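Local structure of Serine/threonine-protein kinase pelle (Drosophila melanogaster, 1D2Z) at residues 23-28 / 61-66. The protein acts in the Toll receptor pathway that sets embryonic dorsoventral polarity, as a serine/threonine kinase recruited by Tube, whose death domain binds the Pelle death domain described here. Sequence-based numbering, arbitrary orientation.
Sequences QLCAHL and ASNEFL
Cys25 of helix 18-31 and Ser62 of helix 61-73 face each other, their CA atoms 5.4 Å apart, the nearest such pair of segments 23-28 and 61-66. The hydroxyl of Ser62 reaches into the backbone of the first helix: OG lies 3.0 Å from Cys25 CA and 3.1 Å from Cys25 O. A chi1 of 66° tucks OG between its own backbone N and carbonyl carbon. The hydroxyl is hydrogen-bonded to OD1 of Asp29, and Cys25 O competes for the same proton, so a bond to that carbonyl remains uncertain. Cys25 fills the other half of this tight centre. Cys25 SG, anti to its carbonyl carbon (chi1 -66°), lies 3.5 Å from Asn63 CA and 3.7 Å from Leu66 CD1, touching the second helix at two successive turns. One turn on from Cys25, Leu28 CB packs 3.6 Å from Ser62 CB. The fit slackens beyond the sulfur, where Leu24 CD2 and Leu66 CD1 stay 4.4 Å apart; both leucines also touch Leu80 of helix 77-86. The more open edge belongs to partly exposed Asn63, which offers CB to the sulfur while its OD1 is hydrogen-bonded to Arg21. The short helical segments cross at 122° with axes 8.4 Å apart, a close, steeply angled pairing of two helices in the core of the six-helix death-domain bundle.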
ATOM      1  N   GLN A  23       6.679  19.503 -11.122  1.00 29.32           N
ATOM      2  CA  GLN A  23       6.911  20.824 -10.525  1.00 28.36           C
ATOM      3  C   GLN A  23       7.127  20.652  -9.024  1.00 29.53           C
ATOM      4  O   GLN A  23       8.089  21.164  -8.452  1.00 28.80           O
ATOM      5  CB  GLN A  23       5.697  21.735 -10.700  1.00 29.99           C
ATOM      6  CG  GLN A  23       5.603  22.469 -12.015  1.00 31.66           C
ATOM      7  CD  GLN A  23       4.424  23.433 -12.027  1.00 32.68           C
ATOM      8  OE1 GLN A  23       3.300  23.056 -11.698  1.00 32.73           O
ATOM      9  NE2 GLN A  23       4.683  24.685 -12.385  1.00 26.36           N
ATOM     10  N   LEU A  24       6.203  19.928  -8.396  1.00 29.56           N
ATOM     11  CA  LEU A  24       6.255  19.685  -6.964  1.00 30.19           C
ATOM     12  C   LEU A  24       7.560  19.027  -6.531  1.00 29.26           C
ATOM     13  O   LEU A  24       8.246  19.536  -5.637  1.00 27.76           O
ATOM     14  CB  LEU A  24       5.060  18.836  -6.527  1.00 28.25           C
ATOM     15  CG  LEU A  24       4.918  18.552  -5.029  1.00 30.68           C
ATOM     16  CD1 LEU A  24       4.791  19.854  -4.224  1.00 29.78           C
ATOM     17  CD2 LEU A  24       3.705  17.659  -4.815  1.00 30.73           C
ATOM     18  N   CYS A  25       7.919  17.926  -7.189  1.00 27.10           N
ATOM     19  CA  CYS A  25       9.138  17.213  -6.837  1.00 28.01           C
ATOM     20  C   CYS A  25      10.398  18.026  -7.078  1.00 28.56           C
ATOM     21  O   CYS A  25      11.312  18.008  -6.251  1.00 26.83           O
ATOM     22  CB  CYS A  25       9.195  15.843  -7.519  1.00 27.26           C
ATOM     23  SG  CYS A  25       7.897  14.747  -6.913  1.00 28.88           S
ATOM     24  N   ALA A  26      10.444  18.766  -8.185  1.00 27.25           N
ATOM     25  CA  ALA A  26      11.605  19.610  -8.472  1.00 28.59           C
ATOM     26  C   ALA A  26      11.761  20.643  -7.340  1.00 28.96           C
ATOM     27  O   ALA A  26      12.866  20.897  -6.865  1.00 30.40           O
ATOM     28  CB  ALA A  26      11.438  20.321  -9.828  1.00 28.23           C
ATOM     29  N   HIS A  27      10.640  21.195  -6.887  1.00 29.12           N
ATOM     30  CA  HIS A  27      10.630  22.187  -5.816  1.00 28.11           C
ATOM     31  C   HIS A  27      11.091  21.589  -4.480  1.00 29.64           C
ATOM     32  O   HIS A  27      11.960  22.145  -3.815  1.00 29.22           O
ATOM     33  CB  HIS A  27       9.228  22.787  -5.677  1.00 25.94           C
ATOM     34  CG  HIS A  27       9.039  23.607  -4.442  1.00 28.51           C
ATOM     35  ND1 HIS A  27       9.748  24.766  -4.199  1.00 30.83           N
ATOM     36  CD2 HIS A  27       8.227  23.431  -3.373  1.00 30.56           C
ATOM     37  CE1 HIS A  27       9.379  25.269  -3.034  1.00 29.53           C
ATOM     38  NE2 HIS A  27       8.457  24.478  -2.511  1.00 30.93           N
ATOM     39  N   LEU A  28      10.514  20.451  -4.105  1.00 28.45           N
ATOM     40  CA  LEU A  28      10.864  19.777  -2.855  1.00 29.87           C
ATOM     41  C   LEU A  28      12.319  19.290  -2.856  1.00 31.24           C
ATOM     42  O   LEU A  28      12.979  19.278  -1.814  1.00 30.71           O
ATOM     43  CB  LEU A  28       9.897  18.615  -2.603  1.00 27.06           C
ATOM     44  CG  LEU A  28       8.417  18.983  -2.439  1.00 26.53           C
ATOM     45  CD1 LEU A  28       7.584  17.704  -2.411  1.00 28.34           C
ATOM     46  CD2 LEU A  28       8.197  19.799  -1.161  1.00 26.07           C
ATOM     47  N   ALA A  61      14.418  12.549  -4.971  1.00 27.73           N
ATOM     48  CA  ALA A  61      14.178  12.037  -3.628  1.00 29.20           C
ATOM     49  C   ALA A  61      12.718  12.208  -3.223  1.00 28.55           C
ATOM     50  O   ALA A  61      12.110  11.299  -2.659  1.00 26.76           O
ATOM     51  CB  ALA A  61      15.095  12.734  -2.627  1.00 27.45           C
ATOM     52  N   SER A  62      12.134  13.354  -3.563  1.00 26.67           N
ATOM     53  CA  SER A  62      10.750  13.610  -3.192  1.00 26.26           C
ATOM     54  C   SER A  62       9.790  12.746  -3.996  1.00 25.51           C
ATOM     55  O   SER A  62       8.765  12.321  -3.474  1.00 23.90           O
ATOM     56  CB  SER A  62      10.405  15.091  -3.344  1.00 27.25           C
ATOM     57  OG  SER A  62      10.444  15.467  -4.705  1.00 32.09           O
ATOM     58  N   ASN A  63      10.121  12.478  -5.257  1.00 24.80           N
ATOM     59  CA  ASN A  63       9.258  11.625  -6.078  1.00 27.23           C
ATOM     60  C   ASN A  63       9.207  10.223  -5.465  1.00 26.56           C
ATOM     61  O   ASN A  63       8.158   9.576  -5.449  1.00 26.62           O
ATOM     62  CB  ASN A  63       9.770  11.534  -7.517  1.00 28.13           C
ATOM     63  CG  ASN A  63       8.900  10.641  -8.380  1.00 30.98           C
ATOM     64  OD1 ASN A  63       7.698  10.881  -8.525  1.00 27.85           O
ATOM     65  ND2 ASN A  63       9.496   9.592  -8.938  1.00 30.65           N
ATOM     66  N   GLU A  64      10.354   9.763  -4.968  1.00 26.96           N
ATOM     67  CA  GLU A  64      10.439   8.448  -4.342  1.00 28.65           C
ATOM     68  C   GLU A  64       9.606   8.453  -3.062  1.00 25.20           C
ATOM     69  O   GLU A  64       8.948   7.469  -2.739  1.00 26.78           O
ATOM     70  CB  GLU A  64      11.895   8.077  -4.052  1.00 29.97           C
ATOM     71  CG  GLU A  64      12.080   6.611  -3.645  1.00 36.81           C
ATOM     72  CD  GLU A  64      11.547   5.635  -4.690  1.00 40.16           C
ATOM     73  OE1 GLU A  64      11.622   5.932  -5.901  1.00 38.66           O
ATOM     74  OE2 GLU A  64      11.035   4.571  -4.296  1.00 42.61           O
ATOM     75  N   PHE A  65       9.652   9.563  -2.327  1.00 26.37           N
ATOM     76  CA  PHE A  65       8.852   9.684  -1.110  1.00 26.06           C
ATOM     77  C   PHE A  65       7.370   9.553  -1.496  1.00 27.61           C
ATOM     78  O   PHE A  65       6.611   8.841  -0.829  1.00 26.41           O
ATOM     79  CB  PHE A  65       9.101  11.027  -0.405  1.00 25.01           C
ATOM     80  CG  PHE A  65       8.116  11.323   0.695  1.00 24.09           C
ATOM     81  CD1 PHE A  65       8.256  10.742   1.950  1.00 26.86           C
ATOM     82  CD2 PHE A  65       7.015  12.145   0.456  1.00 23.29           C
ATOM     83  CE1 PHE A  65       7.307  10.968   2.954  1.00 24.82           C
ATOM     84  CE2 PHE A  65       6.065  12.378   1.447  1.00 23.25           C
ATOM     85  CZ  PHE A  65       6.210  11.784   2.703  1.00 25.37           C
ATOM     86  N   LEU A  66       6.957  10.236  -2.567  1.00 24.76           N
ATOM     87  CA  LEU A  66       5.563  10.146  -3.006  1.00 25.74           C
ATOM     88  C   LEU A  66       5.226   8.723  -3.452  1.00 25.98           C
ATOM     89  O   LEU A  66       4.117   8.254  -3.226  1.00 27.20           O
ATOM     90  CB  LEU A  66       5.267  11.122  -4.147  1.00 24.66           C
ATOM     91  CG  LEU A  66       5.297  12.622  -3.831  1.00 25.95           C
ATOM     92  CD1 LEU A  66       4.932  13.415  -5.089  1.00 21.01           C
ATOM     93  CD2 LEU A  66       4.324  12.937  -2.706  1.00 28.26           C
TER